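SusD superfamily protein (Bacteroides fragilis NCTC 9343, PDB 3NQP) probably binds glycans at the outer membrane, as a SusD-family protein that would serve in sugar uptake by this gut bacterium. Local coordinates at residues I378-R381 against L382-Y386; A401-K404 against Y405-V409. All blocks are in the same frame, centred on the assembly; numbering follows the deposited sequence.

Interaction 1: residues I378-R381 against L382-Y386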
ATOM      1  N   ILE A 378       0.250  -6.303  -5.056  1.00 11.28           N
ATOM      2  CA  ILE A 378       0.365  -7.069  -3.792  1.00 10.72           C
ATOM      3  C   ILE A 378      -0.049  -6.132  -2.687  1.00 14.47           C
ATOM      4  O   ILE A 378       0.485  -5.018  -2.619  1.00 11.24           O
ATOM      5  CB  ILE A 378       1.829  -7.524  -3.533  1.00 11.38           C
ATOM      6  CG1 ILE A 378       2.305  -8.370  -4.720  1.00 10.94           C
ATOM      7  CG2 ILE A 378       1.931  -8.215  -2.129  1.00  6.77           C
ATOM      8  CD1 ILE A 378       3.786  -8.722  -4.783  1.00 11.24           C
ATOM      9  N   PHE A 379      -1.027  -6.542  -1.873  1.00 12.61           N
ATOM     10  CA  PHE A 379      -1.448  -5.799  -0.707  1.00 11.30           C
ATOM     11  C   PHE A 379      -0.721  -6.283   0.550  1.00 11.40           C
ATOM     12  O   PHE A 379      -0.328  -5.464   1.354  1.00 10.65           O
ATOM     13  CB  PHE A 379      -2.966  -5.927  -0.493  1.00 12.11           C
ATOM     14  CG  PHE A 379      -3.796  -5.117  -1.437  1.00 14.21           C
ATOM     15  CD1 PHE A 379      -3.240  -4.351  -2.448  1.00 14.24           C
ATOM     16  CD2 PHE A 379      -5.166  -5.157  -1.314  1.00 13.94           C
ATOM     17  CE1 PHE A 379      -4.057  -3.595  -3.291  1.00 11.35           C
ATOM     18  CE2 PHE A 379      -5.981  -4.406  -2.141  1.00 15.94           C
ATOM     19  CZ  PHE A 379      -5.442  -3.633  -3.119  1.00 10.34           C
ATOM     20  N   TYR A 380      -0.556  -7.597   0.727  1.00 11.25           N
ATOM     21  CA  TYR A 380       0.215  -8.124   1.864  1.00 10.94           C
ATOM     22  C   TYR A 380       1.188  -9.187   1.376  1.00 13.28           C
ATOM     23  O   TYR A 380       0.756 -10.098   0.681  1.00 11.84           O
ATOM     24  CB  TYR A 380      -0.672  -8.772   2.899  1.00 13.70           C
ATOM     25  CG  TYR A 380      -1.672  -7.860   3.500  1.00 11.51           C
ATOM     26  CD1 TYR A 380      -1.253  -6.798   4.316  1.00 11.94           C
ATOM     27  CD2 TYR A 380      -3.025  -7.998   3.244  1.00 13.66           C
ATOM     28  CE1 TYR A 380      -2.124  -5.947   4.880  1.00 12.47           C
ATOM     29  CE2 TYR A 380      -3.948  -7.108   3.832  1.00 19.20           C
ATOM     30  CZ  TYR A 380      -3.480  -6.076   4.642  1.00 22.56           C
ATOM     31  OH  TYR A 380      -4.325  -5.171   5.264  1.00 20.72           O
ATOM     32  N   ARG A 381       2.465  -9.053   1.744  1.00 11.40           N
ATOM     33  CA  ARG A 381       3.450 -10.144   1.568  1.00  9.93           C
ATOM     34  C   ARG A 381       4.348 -10.265   2.829  1.00 11.33           C
ATOM     35  O   ARG A 381       4.293  -9.423   3.733  1.00 11.43           O
ATOM     36  CB  ARG A 381       4.249  -9.919   0.294  1.00 11.60           C
ATOM     37  CG  ARG A 381       4.951  -8.634   0.205  1.00  8.88           C
ATOM     38  CD  ARG A 381       5.779  -8.560  -1.075  1.00  9.13           C
ATOM     39  NE  ARG A 381       6.437  -7.271  -1.203  1.00 10.34           N
ATOM     40  CZ  ARG A 381       7.691  -6.977  -0.822  1.00 12.15           C
ATOM     41  NH1 ARG A 381       8.508  -7.861  -0.266  1.00 13.27           N
ATOM     42  NH2 ARG A 381       8.138  -5.754  -1.004  1.00 10.84           N
ATOM     43  N   LEU A 382       5.133 -11.320   2.919  1.00 10.19           N
ATOM     44  CA  LEU A 382       5.724 -11.686   4.206  1.00  9.34           C
ATOM     45  C   LEU A 382       6.652 -10.618   4.828  1.00 10.91           C
ATOM     46  O   LEU A 382       6.574 -10.422   6.029  1.00 11.42           O
ATOM     47  CB  LEU A 382       6.440 -13.051   4.091  1.00 10.46           C
ATOM     48  CG  LEU A 382       6.624 -13.860   5.360  1.00 13.61           C
ATOM     49  CD1 LEU A 382       5.186 -14.202   5.923  1.00 14.20           C
ATOM     50  CD2 LEU A 382       7.480 -15.138   5.025  1.00 12.29           C
ATOM     51  N   PRO A 383       7.546  -9.932   4.053  1.00 10.62           N
ATOM     52  CA  PRO A 383       8.370  -8.920   4.721  1.00 10.95           C
ATOM     53  C   PRO A 383       7.571  -7.770   5.379  1.00 11.28           C
ATOM     54  O   PRO A 383       8.060  -7.137   6.341  1.00 10.72           O
ATOM     55  CB  PRO A 383       9.285  -8.365   3.592  1.00 13.93           C
ATOM     56  CG  PRO A 383       9.373  -9.500   2.592  1.00  9.65           C
ATOM     57  CD  PRO A 383       7.940 -10.104   2.654  1.00  9.95           C
ATOM     58  N   TRP A 384       6.369  -7.504   4.888  1.00 11.07           N
ATOM     59  CA  TRP A 384       5.461  -6.556   5.575  1.00 10.46           C
ATOM     60  C   TRP A 384       5.137  -7.088   6.972  1.00 10.74           C
ATOM     61  O   TRP A 384       5.079  -6.323   7.937  1.00  9.46           O
ATOM     62  CB  TRP A 384       4.199  -6.270   4.738  1.00  9.04           C
ATOM     63  CG  TRP A 384       3.198  -5.361   5.421  1.00 12.46           C
ATOM     64  CD1 TRP A 384       3.116  -4.010   5.324  1.00 12.22           C
ATOM     65  CD2 TRP A 384       2.154  -5.764   6.273  1.00 11.57           C
ATOM     66  NE1 TRP A 384       2.092  -3.530   6.092  1.00 12.34           N
ATOM     67  CE2 TRP A 384       1.490  -4.594   6.703  1.00  9.82           C
ATOM     68  CE3 TRP A 384       1.726  -7.012   6.760  1.00 13.51           C
ATOM     69  CZ2 TRP A 384       0.406  -4.629   7.586  1.00 12.33           C
ATOM     70  CZ3 TRP A 384       0.647  -7.052   7.590  1.00 15.76           C
ATOM     71  CH2 TRP A 384       0.001  -5.878   8.006  1.00 16.22           C
ATOM     72  N   VAL A 385       4.932  -8.395   7.091  1.00 11.51           N
ATOM     73  CA  VAL A 385       4.552  -8.997   8.372  1.00 10.85           C
ATOM     74  C   VAL A 385       5.746  -8.818   9.326  1.00 12.92           C
ATOM     75  O   VAL A 385       5.604  -8.335  10.465  1.00 10.68           O
ATOM     76  CB  VAL A 385       4.051 -10.468   8.255  1.00 11.67           C
ATOM     77  CG1 VAL A 385       3.785 -11.022   9.630  1.00  9.13           C
ATOM     78  CG2 VAL A 385       2.771 -10.600   7.309  1.00  8.77           C
ATOM     79  N   TYR A 386       6.930  -9.127   8.821  1.00  9.34           N
ATOM     80  CA  TYR A 386       8.128  -8.905   9.595  1.00  9.61           C
ATOM     81  C   TYR A 386       8.349  -7.460  10.073  1.00 11.57           C
ATOM     82  O   TYR A 386       8.686  -7.258  11.232  1.00  8.98           O
ATOM     83  CB  TYR A 386       9.384  -9.318   8.801  1.00 10.40           C
ATOM     84  CG  TYR A 386       9.551 -10.769   8.401  1.00  7.25           C
ATOM     85  CD1 TYR A 386       9.106 -11.816   9.196  1.00 16.51           C
ATOM     86  CD2 TYR A 386      10.336 -11.088   7.278  1.00 14.07           C
ATOM     87  CE1 TYR A 386       9.322 -13.145   8.819  1.00 16.98           C
ATOM     88  CE2 TYR A 386      10.540 -12.396   6.904  1.00 14.85           C
ATOM     89  CZ  TYR A 386      10.061 -13.416   7.692  1.00 16.70           C
ATOM     90  OH  TYR A 386      10.285 -14.691   7.311  1.00 16.28           O
TER
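Y380 and W384 bring two rings together where strand 377-381 runs straight into helix 382-396. It is an edge-to-face pair: the tyrosine turns its CD1-CE1 edge toward one face of the indole, over the six-membered ring, with centroids 4.9 Å apart and planes at 58°. The closest atoms are Y380 CE1 and W384 CH2, 3.8 Å apart, and CD1 sits above the rim beside CZ3. The two side chains lie alongside each other and point the same way, because the indole leaves the first helical turn with CG anti to the backbone N (chi1 177°) and so heads back beside the strand. Helix 200-216 packs on both rings through C205, and Y380 OH is hydrogen-bonded to its E209.

R381 and P383 also touch, their side chains crossing at about a right angle. From CG to NE the arginine is extended, and R381 NH1 comes to 3.4 Å from P383 CG in a van der Waals contact. That guanidinium is gripped by carboxylates: NH2 forms a salt bridge with E449, and NH1 forms others with E445 and E264.

On the backbone, R381 takes the N-cap position. Its carbonyl O receives W384 N at 3.1 Å, but the bond is weak, bent to 128° at the hydrogen. P383 N is also near this oxygen yet has no hydrogen to give, as suits a proline in the first turn of a helix.

Strand 377-381 carries a classic beta bulge, F379 and Y380 both facing F267 of strand 265-269. With three acidic partners around it, the buried arginine very likely keeps its positive charge, consistent with ionic pairing and aromatic packing both holding the turn from strand to helix.

Interaction 2: residues A401-K404 against Y405-V409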
ATOM      1  N   ALA A 401      14.431  -8.203  18.967  1.00  9.73           N
ATOM      2  CA  ALA A 401      13.463  -8.604  17.920  1.00 11.58           C
ATOM      3  C   ALA A 401      13.364  -7.538  16.803  1.00 13.51           C
ATOM      4  O   ALA A 401      13.225  -7.887  15.625  1.00 14.61           O
ATOM      5  CB  ALA A 401      12.025  -8.925  18.507  1.00 12.24           C
ATOM      6  N   VAL A 402      13.476  -6.254  17.155  1.00 10.61           N
ATOM      7  CA  VAL A 402      13.528  -5.182  16.132  1.00 11.88           C
ATOM      8  C   VAL A 402      14.624  -5.493  15.121  1.00 12.75           C
ATOM      9  O   VAL A 402      14.391  -5.541  13.895  1.00 11.47           O
ATOM     10  CB  VAL A 402      13.777  -3.801  16.729  1.00 10.06           C
ATOM     11  CG1 VAL A 402      14.047  -2.796  15.576  1.00  9.04           C
ATOM     12  CG2 VAL A 402      12.570  -3.354  17.598  1.00 14.49           C
ATOM     13  N   ALA A 403      15.815  -5.724  15.650  1.00 14.11           N
ATOM     14  CA  ALA A 403      16.998  -6.004  14.849  1.00 12.78           C
ATOM     15  C   ALA A 403      16.844  -7.281  14.044  1.00 12.04           C
ATOM     16  O   ALA A 403      17.269  -7.336  12.909  1.00 15.10           O
ATOM     17  CB  ALA A 403      18.238  -6.108  15.757  1.00 16.81           C
ATOM     18  N   LYS A 404      16.281  -8.316  14.658  1.00 12.39           N
ATOM     19  CA  LYS A 404      16.063  -9.591  13.985  1.00 13.25           C
ATOM     20  C   LYS A 404      15.248  -9.402  12.726  1.00 12.05           C
ATOM     21  O   LYS A 404      15.583  -9.920  11.674  1.00 10.46           O
ATOM     22  CB  LYS A 404      15.373 -10.599  14.916  1.00 11.93           C
ATOM     23  CG  LYS A 404      15.001 -11.974  14.317  1.00 13.27           C
ATOM     24  CD  LYS A 404      14.258 -12.849  15.334  1.00 20.10           C
ATOM     25  CE  LYS A 404      12.804 -12.358  15.565  1.00 20.21           C
ATOM     26  NZ  LYS A 404      12.122 -13.078  16.681  1.00 19.64           N
ATOM     27  N   TYR A 405      14.120  -8.737  12.852  1.00  9.78           N
ATOM     28  CA  TYR A 405      13.212  -8.618  11.704  1.00 10.10           C
ATOM     29  C   TYR A 405      13.784  -7.699  10.604  1.00 12.15           C
ATOM     30  O   TYR A 405      13.638  -7.984   9.421  1.00 13.55           O
ATOM     31  CB  TYR A 405      11.876  -8.095  12.182  1.00  8.47           C
ATOM     32  CG  TYR A 405      11.055  -9.155  12.871  1.00 10.92           C
ATOM     33  CD1 TYR A 405      10.679 -10.303  12.196  1.00 15.80           C
ATOM     34  CD2 TYR A 405      10.621  -9.003  14.174  1.00 16.50           C
ATOM     35  CE1 TYR A 405       9.870 -11.280  12.813  1.00 13.83           C
ATOM     36  CE2 TYR A 405       9.818  -9.983  14.790  1.00 14.14           C
ATOM     37  CZ  TYR A 405       9.452 -11.114  14.097  1.00 10.70           C
ATOM     38  OH  TYR A 405       8.670 -12.088  14.711  1.00 14.61           O
ATOM     39  N   ILE A 406      14.418  -6.591  10.991  1.00 12.38           N
ATOM     40  CA  ILE A 406      15.112  -5.740  10.010  1.00 10.68           C
ATOM     41  C   ILE A 406      16.177  -6.521   9.254  1.00 12.19           C
ATOM     42  O   ILE A 406      16.282  -6.415   8.040  1.00 12.39           O
ATOM     43  CB  ILE A 406      15.766  -4.502  10.652  1.00  9.89           C
ATOM     44  CG1 ILE A 406      14.694  -3.523  11.144  1.00 14.10           C
ATOM     45  CG2 ILE A 406      16.715  -3.787   9.644  1.00  9.48           C
ATOM     46  CD1 ILE A 406      15.277  -2.389  12.076  1.00 13.00           C
ATOM     47  N   ASN A 407      16.967  -7.299   9.965  1.00 12.69           N
ATOM     48  CA  ASN A 407      18.034  -8.055   9.323  1.00 13.81           C
ATOM     49  C   ASN A 407      17.554  -9.221   8.458  1.00 13.61           C
ATOM     50  O   ASN A 407      18.223  -9.575   7.483  1.00 13.92           O
ATOM     51  CB  ASN A 407      19.072  -8.508  10.345  1.00 13.61           C
ATOM     52  CG  ASN A 407      19.920  -7.347  10.867  1.00 16.14           C
ATOM     53  OD1 ASN A 407      20.325  -6.462  10.093  1.00 12.90           O
ATOM     54  ND2 ASN A 407      20.203  -7.347  12.185  1.00 14.50           N
ATOM     55  N   LEU A 408      16.424  -9.830   8.796  1.00 12.60           N
ATOM     56  CA  LEU A 408      15.820 -10.802   7.908  1.00 12.47           C
ATOM     57  C   LEU A 408      15.555 -10.156   6.531  1.00 14.05           C
ATOM     58  O   LEU A 408      15.925 -10.705   5.508  1.00 15.77           O
ATOM     59  CB  LEU A 408      14.483 -11.314   8.462  1.00 14.15           C
ATOM     60  CG  LEU A 408      14.576 -12.485   9.428  1.00 16.94           C
ATOM     61  CD1 LEU A 408      13.197 -12.715  10.127  1.00 16.84           C
ATOM     62  CD2 LEU A 408      15.108 -13.758   8.731  1.00 19.68           C
ATOM     63  N   VAL A 409      14.931  -8.975   6.529  1.00 11.23           N
ATOM     64  CA  VAL A 409      14.640  -8.272   5.266  1.00 11.58           C
ATOM     65  C   VAL A 409      15.905  -7.806   4.564  1.00 12.07           C
ATOM     66  O   VAL A 409      16.041  -8.027   3.348  1.00 12.92           O
ATOM     67  CB  VAL A 409      13.670  -7.111   5.506  1.00 11.59           C
ATOM     68  CG1 VAL A 409      13.406  -6.363   4.204  1.00 10.57           C
ATOM     69  CG2 VAL A 409      12.380  -7.666   6.196  1.00 11.13           C
TER
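K404 sets its CE methylene over one face of the Y405 ring, though the two are neighbours in sequence. The lysine starts out extended and then bends at chi3 (73°), which brings CE above the ring, 4.0 Å from the Y405 ring centroid and 16° off the ring normal. This is a CH-pi contact, set toward the CZ-CE2 side of the ring. The two side chains run alongside each other in the same direction; K404 NZ ends 4.1 Å from Y405 OH, too far for a bond.

Y405 also reaches back along its own helix. CD2 lies 3.2 Å from A401 O, the same carbonyl that accepts Y405 N in a nearly straight hydrogen bond (3.0 Å, 166°), and CE2 grazes A401 CB. L389 and A390 of helix 382-396 pack on the tyrosine as well. After a short link, helix 399-414 runs back against 382-396 as the second arm of a helical hairpin, in the SusD-family region that belongs to the TPR clan. The other i to i+4 bonds continue the alpha-helical ladder through I406, N407 and L408.

A403, one of the small residues here, gives its O to N407 N at 3.0 Å. N407 ND2 lies as close to that oxygen, but its angle is poor; the amide's OD1 instead accepts Y425 N in the loop that follows helix 420-423. One turn apart, V402 and I406 run side by side, CG1 of the valine 3.7 Å from CD1 of the isoleucine, against helix 431-445 through N434, A437 and I438.

How the interactions relate
Helices 382-396 and 399-414 follow one another in the chain and pack together, so interactions 1 and 2 sit on two arms of one hairpin, their centres about 14 Å apart. They touch directly: Y386 O meets Y405 CB at 3.4 Å, while P383 and the Y386 ring rest on V409. Interaction 1 lies deep, about 10 Å from the centre of the chain, and joins a strand to a helix start with buried charge and paired rings. Interaction 2, about 21 Å out yet also mostly buried, stays within one helix; regular backbone bonds dominate it, and its lysine-tyrosine contact sits where a buried ring meets an exposed lysine.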